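Local atomic coordinates of E3 SUMO-protein ligase SIZ1 (Saccharomyces cerevisiae, PDB entry 3I2D), a protein that acts as a SUMO E3 ligase of the PIAS family, promoting attachment of SUMO to septins and PCNA through a zinc-binding SP-RING that engages the conjugating enzyme UBC9. Residues Phe159-Gly164 with Gln285-Gln290; Gln251-Tyr256 with His270-Asp275; Lys260-Ser265 with Phe308-Leu313; Ile266-Leu271 with Pro292-Asp297. All coordinates share one frame; numbering follows the deposited sequence.

Contact 1 is a surface contact that joins the PINIT domain to the SP-RING by backbone hydrogen bonds and a proline set among a phenylalanine ring, a serine hydroxyl and a lysine chain. The other three lie within the SP-RING. Contact 3 is buried and wholly apolar in its main touches, laying helix 307-313 against strand 262-265. Contact 2 is partly buried and mixes a cysteine sulfur acceptor with apolar packing; its strand 274-275 pairs with the strand of contact 3. Contact 4 lies at the surface and is built on zinc ligation. Contacts 2 and 4 share H270 and L271, and D275 of contact 2 is hydrogen-bonded to K260 of contact 3.

Contact 1: residues Phe159-Gly164 with Gln285-Gln290; sequences FKSKPG and QIPTWQ
S161 has its OG between the backbone N and the carbonyl carbon (chi1 70°), which lays the hydroxyl alongside the P287 ring, while K160 adopts the same first rotamer and sends its chain across Q285. The OG of S161 comes to 3.3 Å from P287 CD, and the CB of S161 rests against the branch methyl of I286, with CG2 3.7 Å away. K160 then bends at chi3, bringing its CE to 3.5 Å from Q285 OE1; this is a packing touch of the aliphatic chain against the amide oxygen, and the two side chains cross obliquely. The main polar link is the backbone carbonyl of Q285. Its oxygen takes the amide of K160, with N to O at 2.9 Å. The donor lies within the carbonyl plane, at a C=O...N angle of 145°. The amide of S161 makes a second, weak bond to the same oxygen. The contact thus joins two domains: 159-164 is a loop of the PINIT domain between strands 150-151 and 169-170, whereas the SP-RING contributes the loop residues 285-290. F159 also shares a backbone hydrogen bond with L284, and its side chain rests on S71. P287 is the apolar piece that fits between the side chains of the PINIT loop. Its CG lies 4.2 Å from CD2 of the F159 ring, the two side chains crossing at about a right angle. The same P287 CG is 3.9 Å from CE of K162, whose chain bends at chi2 and chi4 and brings its end nearer the proline.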
# COMPACT_ATOMS: atom_id res chain seq x y z
N PHE A 159 -0.81 7.28 -3.20
CA PHE A 159 -1.79 6.82 -4.17
C PHE A 159 -2.11 7.86 -5.23
O PHE A 159 -3.28 8.12 -5.51
CB PHE A 159 -3.06 6.43 -3.42
CG PHE A 159 -2.81 5.55 -2.24
CD1 PHE A 159 -2.52 6.10 -1.00
CD2 PHE A 159 -2.80 4.16 -2.38
CE1 PHE A 159 -2.23 5.28 0.08
CE2 PHE A 159 -2.52 3.34 -1.30
CZ PHE A 159 -2.23 3.90 -0.07
N LYS A 160 -1.09 8.45 -5.83
CA LYS A 160 -1.34 9.47 -6.83
C LYS A 160 -1.66 8.86 -8.19
O LYS A 160 -2.15 9.53 -9.09
CB LYS A 160 -0.16 10.45 -6.93
CG LYS A 160 1.08 9.85 -7.51
CD LYS A 160 2.00 10.92 -8.10
CE LYS A 160 2.73 11.74 -7.04
NZ LYS A 160 3.92 12.38 -7.65
N SER A 161 -1.40 7.56 -8.32
CA SER A 161 -1.67 6.83 -9.56
C SER A 161 -3.13 6.39 -9.62
O SER A 161 -3.63 6.01 -10.67
CB SER A 161 -0.82 5.57 -9.60
OG SER A 161 -1.29 4.65 -8.63
N LYS A 162 -3.81 6.44 -8.48
CA LYS A 162 -5.20 6.03 -8.40
C LYS A 162 -6.12 7.23 -8.51
O LYS A 162 -5.95 8.23 -7.79
CB LYS A 162 -5.47 5.35 -7.06
CG LYS A 162 -4.63 4.14 -6.74
CD LYS A 162 -5.27 2.87 -7.25
CE LYS A 162 -4.76 1.68 -6.48
NZ LYS A 162 -5.01 1.88 -5.01
N PRO A 163 -7.13 7.16 -9.39
CA PRO A 163 -8.05 8.30 -9.50
C PRO A 163 -8.73 8.47 -8.15
O PRO A 163 -8.68 7.58 -7.31
CB PRO A 163 -9.01 7.85 -10.60
CG PRO A 163 -9.01 6.36 -10.47
CD PRO A 163 -7.57 6.03 -10.22
N GLY A 164 -9.37 9.61 -7.94
CA GLY A 164 -10.03 9.87 -6.67
C GLY A 164 -11.11 8.91 -6.22
O GLY A 164 -11.26 8.66 -5.02
N GLN A 285 3.45 5.99 -3.81
CA GLN A 285 2.92 6.93 -4.77
C GLN A 285 2.17 6.24 -5.91
O GLN A 285 1.10 6.68 -6.34
CB GLN A 285 4.05 7.75 -5.40
CG GLN A 285 4.87 8.57 -4.43
CD GLN A 285 4.02 9.46 -3.56
OE1 GLN A 285 3.01 10.00 -4.00
NE2 GLN A 285 4.44 9.63 -2.32
N ILE A 286 2.75 5.15 -6.40
CA ILE A 286 2.19 4.40 -7.52
C ILE A 286 2.18 2.90 -7.18
O ILE A 286 3.05 2.16 -7.62
CB ILE A 286 3.07 4.67 -8.77
CG1 ILE A 286 3.15 6.19 -9.00
CG2 ILE A 286 2.50 3.98 -10.00
CD1 ILE A 286 4.31 6.65 -9.86
N PRO A 287 1.18 2.45 -6.41
CA PRO A 287 1.00 1.06 -5.97
C PRO A 287 0.76 0.02 -7.06
O PRO A 287 -0.37 -0.24 -7.44
CB PRO A 287 -0.18 1.16 -5.00
CG PRO A 287 -1.00 2.22 -5.63
CD PRO A 287 0.03 3.27 -6.00
N THR A 288 1.85 -0.56 -7.53
CA THR A 288 1.82 -1.59 -8.55
C THR A 288 2.19 -2.92 -7.93
O THR A 288 1.68 -3.96 -8.33
CB THR A 288 2.84 -1.28 -9.64
OG1 THR A 288 4.17 -1.33 -9.08
CG2 THR A 288 2.58 0.08 -10.23
N TRP A 289 3.07 -2.88 -6.93
CA TRP A 289 3.55 -4.08 -6.24
C TRP A 289 3.99 -5.11 -7.26
O TRP A 289 3.44 -6.22 -7.33
CB TRP A 289 2.49 -4.64 -5.28
CG TRP A 289 2.21 -3.71 -4.12
CD1 TRP A 289 1.16 -2.85 -3.99
CD2 TRP A 289 3.07 -3.46 -3.00
NE1 TRP A 289 1.32 -2.07 -2.86
CE2 TRP A 289 2.48 -2.42 -2.24
CE3 TRP A 289 4.29 -4.00 -2.57
CZ2 TRP A 289 3.07 -1.92 -1.07
CZ3 TRP A 289 4.87 -3.50 -1.40
CH2 TRP A 289 4.26 -2.47 -0.67
N GLN A 290 4.97 -4.70 -8.06
CA GLN A 290 5.60 -5.48 -9.11
C GLN A 290 7.08 -5.21 -9.09
O GLN A 290 7.51 -4.07 -8.96
CB GLN A 290 5.09 -5.07 -10.48
CG GLN A 290 3.78 -5.67 -10.86
CD GLN A 290 3.45 -5.41 -12.30
OE1 GLN A 290 2.60 -6.09 -12.88
NE2 GLN A 290 4.11 -4.42 -12.90

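Contact 2: residues Gln251-Tyr256 with His270-Asp275; sequences QCPISY and HLQCFD. With ZN (zinc ion), chain B.
C252 reaches across to strand 274-275. The CB lies 4.0 Å from D275 CB. One bond further, SG meets the backbone N of D275 at 3.1 Å in a nearly straight hydrogen bond of 172°, and it touches the CB atoms of D275 and F274 as well. With SG anti to its own backbone N (chi1 179°), the sulfur also faces back into its own turn, where it accepts a bond from the N of S255 and a weak one from the N of I254. Replacing C252 by an alanine would probably leave the amides of D275 and S255 without this acceptor and open a gap beside the strand. Next along, P253 sets its CD 3.5 Å from F274 CB, the two side chains crossing at about a right angle. Q272 NE2 adds a weak hydrogen bond to Q251 O. D275 stands at the N-cap of helix 276-285, its OD1 bonded to W278 N and its OD2 to K260 N and Y261 N. A turn held by a cysteine sulfur through hydrogen bonds, beside the single zinc that H270 ligates through NE2, is consistent with the SP-RING, which lacks the second zinc site of classical RING domains.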
# COMPACT_ATOMS: atom_id res chain seq x y z
N GLN A 251 23.79 -0.25 -8.99
CA GLN A 251 22.79 0.80 -9.14
C GLN A 251 21.37 0.24 -9.08
O GLN A 251 21.10 -0.87 -9.55
CB GLN A 251 23.00 1.52 -10.48
CG GLN A 251 24.41 2.08 -10.67
CD GLN A 251 24.81 3.04 -9.56
OE1 GLN A 251 24.43 4.21 -9.57
NE2 GLN A 251 25.58 2.55 -8.60
N CYS A 252 20.46 1.03 -8.52
CA CYS A 252 19.07 0.65 -8.41
C CYS A 252 18.34 0.97 -9.72
O CYS A 252 18.62 1.98 -10.36
CB CYS A 252 18.42 1.42 -7.27
SG CYS A 252 16.68 1.07 -7.03
N PRO A 253 17.41 0.10 -10.14
CA PRO A 253 16.69 0.36 -11.40
C PRO A 253 15.63 1.44 -11.18
O PRO A 253 15.12 2.04 -12.13
CB PRO A 253 16.06 -0.99 -11.73
CG PRO A 253 16.83 -1.96 -10.91
CD PRO A 253 17.07 -1.23 -9.63
N ILE A 254 15.28 1.64 -9.92
CA ILE A 254 14.29 2.63 -9.53
C ILE A 254 14.92 4.02 -9.35
O ILE A 254 14.38 5.01 -9.83
CB ILE A 254 13.60 2.23 -8.22
CG1 ILE A 254 12.86 0.91 -8.42
CG2 ILE A 254 12.66 3.34 -7.76
CD1 ILE A 254 12.09 0.44 -7.19
N SER A 255 16.05 4.09 -8.66
CA SER A 255 16.69 5.38 -8.40
C SER A 255 17.82 5.75 -9.34
O SER A 255 18.24 6.91 -9.38
CB SER A 255 17.24 5.40 -6.98
OG SER A 255 18.43 4.64 -6.90
N TYR A 256 18.30 4.78 -10.12
CA TYR A 256 19.41 5.00 -11.04
C TYR A 256 20.57 5.58 -10.23
O TYR A 256 21.36 6.38 -10.72
CB TYR A 256 19.00 5.94 -12.18
CG TYR A 256 17.88 5.37 -13.04
CD1 TYR A 256 16.54 5.60 -12.72
CD2 TYR A 256 18.17 4.56 -14.14
CE1 TYR A 256 15.51 5.02 -13.47
CE2 TYR A 256 17.15 3.98 -14.90
CZ TYR A 256 15.83 4.21 -14.56
OH TYR A 256 14.82 3.59 -15.30
N HIS A 270 16.55 -13.84 -10.35
CA HIS A 270 17.51 -12.95 -10.98
C HIS A 270 18.42 -12.34 -9.93
O HIS A 270 18.04 -12.18 -8.77
CB HIS A 270 16.80 -11.85 -11.82
CG HIS A 270 15.88 -10.96 -11.04
ND1 HIS A 270 16.33 -9.99 -10.18
CD2 HIS A 270 14.52 -10.91 -10.99
CE1 HIS A 270 15.30 -9.37 -9.64
NE2 HIS A 270 14.19 -9.90 -10.12
N LEU A 271 19.64 -12.03 -10.34
CA LEU A 271 20.65 -11.45 -9.48
C LEU A 271 20.39 -9.99 -9.14
O LEU A 271 20.55 -9.58 -7.98
CB LEU A 271 22.01 -11.58 -10.15
CG LEU A 271 23.07 -12.40 -9.43
CD1 LEU A 271 22.49 -13.71 -8.90
CD2 LEU A 271 24.20 -12.66 -10.41
N GLN A 272 20.00 -9.21 -10.14
CA GLN A 272 19.73 -7.78 -9.97
C GLN A 272 18.73 -7.47 -8.88
O GLN A 272 17.60 -7.96 -8.90
CB GLN A 272 19.26 -7.16 -11.30
CG GLN A 272 19.03 -5.63 -11.27
CD GLN A 272 20.22 -4.85 -10.69
OE1 GLN A 272 21.38 -5.11 -11.04
NE2 GLN A 272 19.93 -3.89 -9.81
N CYS A 273 19.15 -6.67 -7.91
CA CYS A 273 18.28 -6.26 -6.82
C CYS A 273 17.88 -4.83 -7.10
O CYS A 273 18.25 -4.26 -8.12
CB CYS A 273 19.00 -6.33 -5.48
SG CYS A 273 19.53 -7.99 -5.03
N PHE A 274 17.11 -4.25 -6.19
CA PHE A 274 16.68 -2.86 -6.32
C PHE A 274 16.63 -2.32 -4.90
O PHE A 274 16.59 -3.10 -3.95
CB PHE A 274 15.31 -2.77 -6.99
CG PHE A 274 14.28 -3.62 -6.35
CD1 PHE A 274 14.02 -4.89 -6.84
CD2 PHE A 274 13.58 -3.17 -5.23
CE1 PHE A 274 13.07 -5.71 -6.24
CE2 PHE A 274 12.64 -3.97 -4.62
CZ PHE A 274 12.37 -5.25 -5.13
N ASP A 275 16.63 -1.00 -4.74
CA ASP A 275 16.64 -0.44 -3.41
C ASP A 275 15.30 -0.53 -2.69
O ASP A 275 14.32 0.07 -3.12
CB ASP A 275 17.12 1.00 -3.48
CG ASP A 275 17.43 1.56 -2.12
OD1 ASP A 275 16.52 2.14 -1.49
OD2 ASP A 275 18.58 1.39 -1.65
ZN ZN B . 12.16 -9.73 -9.56

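Contact 3: residues Lys260-Ser265 with Phe308-Leu313; sequences KYPSKS and FVDDIL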
# COMPACT_ATOMS: atom_id res chain seq x y z
N LYS A 260 21.41 1.10 -1.48
CA LYS A 260 21.76 1.16 -0.08
C LYS A 260 21.09 -0.04 0.62
O LYS A 260 21.57 -0.52 1.65
CB LYS A 260 21.28 2.51 0.48
CG LYS A 260 21.92 2.92 1.80
CD LYS A 260 21.44 4.31 2.29
CE LYS A 260 21.89 5.46 1.37
NZ LYS A 260 23.39 5.57 1.25
N TYR A 261 19.99 -0.53 0.07
CA TYR A 261 19.29 -1.69 0.63
C TYR A 261 18.92 -2.63 -0.53
O TYR A 261 17.77 -2.63 -0.98
CB TYR A 261 18.01 -1.26 1.35
CG TYR A 261 18.24 -0.22 2.41
CD1 TYR A 261 18.11 1.14 2.12
CD2 TYR A 261 18.59 -0.59 3.70
CE1 TYR A 261 18.33 2.10 3.09
CE2 TYR A 261 18.82 0.36 4.69
CZ TYR A 261 18.68 1.70 4.37
OH TYR A 261 18.91 2.64 5.35
N PRO A 262 19.87 -3.45 -0.99
CA PRO A 262 19.65 -4.38 -2.10
C PRO A 262 18.58 -5.38 -1.75
O PRO A 262 18.66 -6.02 -0.70
CB PRO A 262 21.01 -5.06 -2.28
CG PRO A 262 21.95 -4.24 -1.46
CD PRO A 262 21.12 -3.81 -0.30
N SER A 263 17.60 -5.53 -2.62
CA SER A 263 16.54 -6.46 -2.33
C SER A 263 15.77 -6.98 -3.52
O SER A 263 15.96 -6.56 -4.65
CB SER A 263 15.60 -5.83 -1.31
OG SER A 263 15.35 -4.47 -1.61
N LYS A 264 14.89 -7.93 -3.24
CA LYS A 264 14.05 -8.56 -4.25
C LYS A 264 13.22 -9.58 -3.51
O LYS A 264 13.56 -9.93 -2.38
CB LYS A 264 14.91 -9.25 -5.31
CG LYS A 264 15.86 -10.32 -4.77
CD LYS A 264 16.95 -10.67 -5.79
CE LYS A 264 17.90 -11.71 -5.24
NZ LYS A 264 19.09 -11.87 -6.14
N SER A 265 12.13 -10.03 -4.13
CA SER A 265 11.28 -11.05 -3.52
C SER A 265 12.10 -12.32 -3.49
O SER A 265 12.94 -12.54 -4.37
CB SER A 265 10.03 -11.30 -4.38
OG SER A 265 9.15 -12.26 -3.78
N PHE A 308 24.34 -11.23 -0.40
CA PHE A 308 25.42 -11.23 -1.37
C PHE A 308 25.70 -9.82 -1.85
O PHE A 308 26.83 -9.33 -1.71
CB PHE A 308 25.10 -12.09 -2.59
CG PHE A 308 26.25 -12.20 -3.55
CD1 PHE A 308 27.37 -12.97 -3.23
CD2 PHE A 308 26.27 -11.48 -4.73
CE1 PHE A 308 28.49 -13.01 -4.06
CE2 PHE A 308 27.38 -11.51 -5.58
CZ PHE A 308 28.49 -12.27 -5.24
N VAL A 309 24.67 -9.17 -2.41
CA VAL A 309 24.79 -7.82 -2.94
C VAL A 309 25.10 -6.79 -1.85
O VAL A 309 25.84 -5.84 -2.08
CB VAL A 309 23.50 -7.40 -3.69
CG1 VAL A 309 23.65 -5.99 -4.23
CG2 VAL A 309 23.23 -8.35 -4.83
N ASP A 310 24.53 -6.99 -0.66
CA ASP A 310 24.78 -6.08 0.45
C ASP A 310 26.28 -6.10 0.75
O ASP A 310 26.89 -5.05 0.95
CB ASP A 310 24.00 -6.52 1.68
CG ASP A 310 23.78 -5.39 2.66
OD1 ASP A 310 23.27 -5.66 3.78
OD2 ASP A 310 24.10 -4.24 2.32
N ASP A 311 26.87 -7.30 0.77
CA ASP A 311 28.30 -7.45 1.04
C ASP A 311 29.14 -6.63 0.05
O ASP A 311 29.95 -5.80 0.46
CB ASP A 311 28.71 -8.92 0.95
CG ASP A 311 28.44 -9.68 2.25
OD1 ASP A 311 27.80 -9.09 3.16
OD2 ASP A 311 28.88 -10.86 2.35
N ILE A 312 28.95 -6.86 -1.24
CA ILE A 312 29.71 -6.13 -2.24
C ILE A 312 29.52 -4.63 -2.05
O ILE A 312 30.47 -3.85 -2.09
CB ILE A 312 29.25 -6.51 -3.68
CG1 ILE A 312 29.37 -8.02 -3.88
CG2 ILE A 312 30.09 -5.76 -4.72
CD1 ILE A 312 28.97 -8.47 -5.26
N LEU A 313 28.28 -4.22 -1.81
CA LEU A 313 27.93 -2.82 -1.64
C LEU A 313 28.62 -2.17 -0.44
O LEU A 313 29.05 -1.01 -0.50
CB LEU A 313 26.41 -2.70 -1.50
CG LEU A 313 25.66 -1.69 -2.36
CD1 LEU A 313 26.15 -1.67 -3.80
CD2 LEU A 313 24.19 -2.06 -2.30
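Strand 262-265 and the helical segment 308-313 run nearly antiparallel, at 169°, with their axes 8.1 Å apart at closest approach. Both belong to the SP-RING: the strand is the middle one of its small three-stranded antiparallel sheet, flanked by 274-275 and 303-305, and helix 307-313 follows 303-305 in the chain. P262 carries the contact, its ring touching three residues of the helix. The CB lies 3.4 Å from V309 CG1, the methyl anti to the valine's backbone N (chi1 -180°), as the two side chains slide past each other in opposite directions. One turn further along the helix, L313 brings CD2 against P262 CG at 3.2 Å. V309 and L313 thus form an apolar ledge against the ring, and L313 also rests on L250 and M259. No hydrogen bond joins the two segments. A glycine in place of P262 would probably leave a gap over V309 and L313, and the helix would lose its main apolar hold on the strand. At the CD end of the ring, the D310 side chain crosses that of P262 at about a right angle, with D310 OD2 4.0 Å from P262 CD.

Contact 4: residues Ile266-Leu271 with Pro292-Asp297; sequences INCKHL and PVCQID. With ZN (zinc ion), chain B.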
# COMPACT_ATOMS: atom_id res chain seq x y z
N ILE A 266 11.87 -13.14 -2.48
CA ILE A 266 12.59 -14.41 -2.40
C ILE A 266 12.13 -15.25 -3.61
O ILE A 266 12.79 -16.22 -4.01
CB ILE A 266 12.26 -15.11 -1.08
CG1 ILE A 266 10.77 -15.45 -1.02
CG2 ILE A 266 12.66 -14.20 0.08
CD1 ILE A 266 10.34 -16.04 0.30
N ASN A 267 11.01 -14.83 -4.21
CA ASN A 267 10.46 -15.48 -5.38
C ASN A 267 11.08 -14.97 -6.68
O ASN A 267 10.74 -15.46 -7.77
CB ASN A 267 8.95 -15.28 -5.44
CG ASN A 267 8.23 -15.92 -4.28
OD1 ASN A 267 8.76 -16.84 -3.65
ND2 ASN A 267 7.02 -15.46 -3.99
N CYS A 268 11.97 -13.99 -6.59
CA CYS A 268 12.59 -13.46 -7.80
C CYS A 268 13.73 -14.33 -8.33
O CYS A 268 14.59 -14.78 -7.58
CB CYS A 268 13.09 -12.02 -7.58
SG CYS A 268 11.80 -10.69 -7.70
N LYS A 269 13.69 -14.59 -9.63
CA LYS A 269 14.71 -15.40 -10.29
C LYS A 269 15.65 -14.48 -11.06
O LYS A 269 15.53 -14.33 -12.28
CB LYS A 269 14.07 -16.39 -11.26
CG LYS A 269 13.53 -17.66 -10.62
CD LYS A 269 12.20 -17.45 -9.92
CE LYS A 269 11.78 -18.74 -9.21
NZ LYS A 269 11.82 -19.94 -10.12
N HIS A 270 16.55 -13.84 -10.35
CA HIS A 270 17.51 -12.95 -10.98
C HIS A 270 18.42 -12.34 -9.93
O HIS A 270 18.04 -12.18 -8.77
CB HIS A 270 16.80 -11.85 -11.82
CG HIS A 270 15.88 -10.96 -11.04
ND1 HIS A 270 16.33 -9.99 -10.18
CD2 HIS A 270 14.52 -10.91 -10.99
CE1 HIS A 270 15.30 -9.37 -9.64
NE2 HIS A 270 14.19 -9.90 -10.12
N LEU A 271 19.64 -12.03 -10.34
CA LEU A 271 20.65 -11.45 -9.48
C LEU A 271 20.39 -9.99 -9.14
O LEU A 271 20.55 -9.58 -7.98
CB LEU A 271 22.01 -11.58 -10.15
CG LEU A 271 23.07 -12.40 -9.43
CD1 LEU A 271 22.49 -13.71 -8.90
CD2 LEU A 271 24.20 -12.66 -10.41
N PRO A 292 10.60 -4.20 -10.15
CA PRO A 292 11.10 -3.26 -11.16
C PRO A 292 11.99 -3.95 -12.19
O PRO A 292 12.18 -3.44 -13.30
CB PRO A 292 11.90 -2.25 -10.34
CG PRO A 292 11.33 -2.36 -8.96
CD PRO A 292 11.09 -3.83 -8.81
N VAL A 293 12.54 -5.10 -11.81
CA VAL A 293 13.43 -5.85 -12.68
C VAL A 293 12.72 -6.90 -13.58
O VAL A 293 12.87 -6.88 -14.80
CB VAL A 293 14.53 -6.54 -11.84
CG1 VAL A 293 15.54 -7.22 -12.74
CG2 VAL A 293 15.23 -5.52 -10.97
N CYS A 294 11.95 -7.80 -12.97
CA CYS A 294 11.25 -8.88 -13.68
C CYS A 294 9.72 -8.69 -13.78
O CYS A 294 9.01 -9.56 -14.29
CB CYS A 294 11.53 -10.21 -13.00
SG CYS A 294 10.84 -10.35 -11.33
N GLN A 295 9.23 -7.58 -13.26
CA GLN A 295 7.81 -7.26 -13.28
C GLN A 295 6.86 -8.23 -12.62
O GLN A 295 5.65 -8.03 -12.70
CB GLN A 295 7.32 -7.04 -14.71
CG GLN A 295 7.95 -5.87 -15.43
CD GLN A 295 9.40 -6.11 -15.78
OE1 GLN A 295 9.76 -7.17 -16.29
NE2 GLN A 295 10.24 -5.11 -15.52
N ILE A 296 7.35 -9.28 -11.96
CA ILE A 296 6.41 -10.21 -11.33
C ILE A 296 5.70 -9.58 -10.14
O ILE A 296 6.06 -8.49 -9.71
CB ILE A 296 7.09 -11.52 -10.82
CG1 ILE A 296 7.75 -11.30 -9.46
CG2 ILE A 296 8.11 -11.99 -11.81
CD1 ILE A 296 8.21 -12.59 -8.78
N ASP A 297 4.69 -10.26 -9.62
CA ASP A 297 3.96 -9.78 -8.46
C ASP A 297 4.72 -10.16 -7.22
O ASP A 297 5.10 -11.33 -7.05
CB ASP A 297 2.58 -10.40 -8.38
CG ASP A 297 1.50 -9.42 -8.72
OD1 ASP A 297 1.52 -8.92 -9.87
OD2 ASP A 297 0.66 -9.15 -7.84
ZN ZN B . 12.16 -9.73 -9.56
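N267 begins the contact with the end of I296: its backbone O lies 4.0 Å from I296 CD1, and its CB also packs against that methyl. The site they border is the zinc centre of the SP-RING, built from three cysteines and one histidine: the loop between strands 262-265 and 274-275 supplies C268 and H270, and the loop after helix 276-285 supplies C294, with C291 as the fourth ligand. C268 comes next, and its SG binds zinc at 2.1 Å. The same sulfur stands 3.8 Å from C294 SG as a fellow ligand, and it has I296 CD1 at its flank, so the isoleucine packs beside both N267 and the metal-bound cysteine. H270 then brings its imidazole to the metal. NE2 binds zinc at 2.1 Å, and the backbone O of H270 is hydrogen-bonded by K264 NZ from the neighbouring strand. From the other segment C294 closes on the metal with SG between its backbone N and carbonyl carbon (chi1 66°), binding zinc at 2.3 Å. The angles at zinc between these three ligands are close to tetrahedral. Because both loops supply ligands, the metal ties them together, with no hydrogen bond crossing between them. C294 SG meets the imidazole at its edge, in the ring plane, 3.6 Å from NE2. V293 instead comes over a face of the ring: its CG1 sits 3.8 Å from the H270 ring centroid and only 12° off the ring normal, a CH-pi contact.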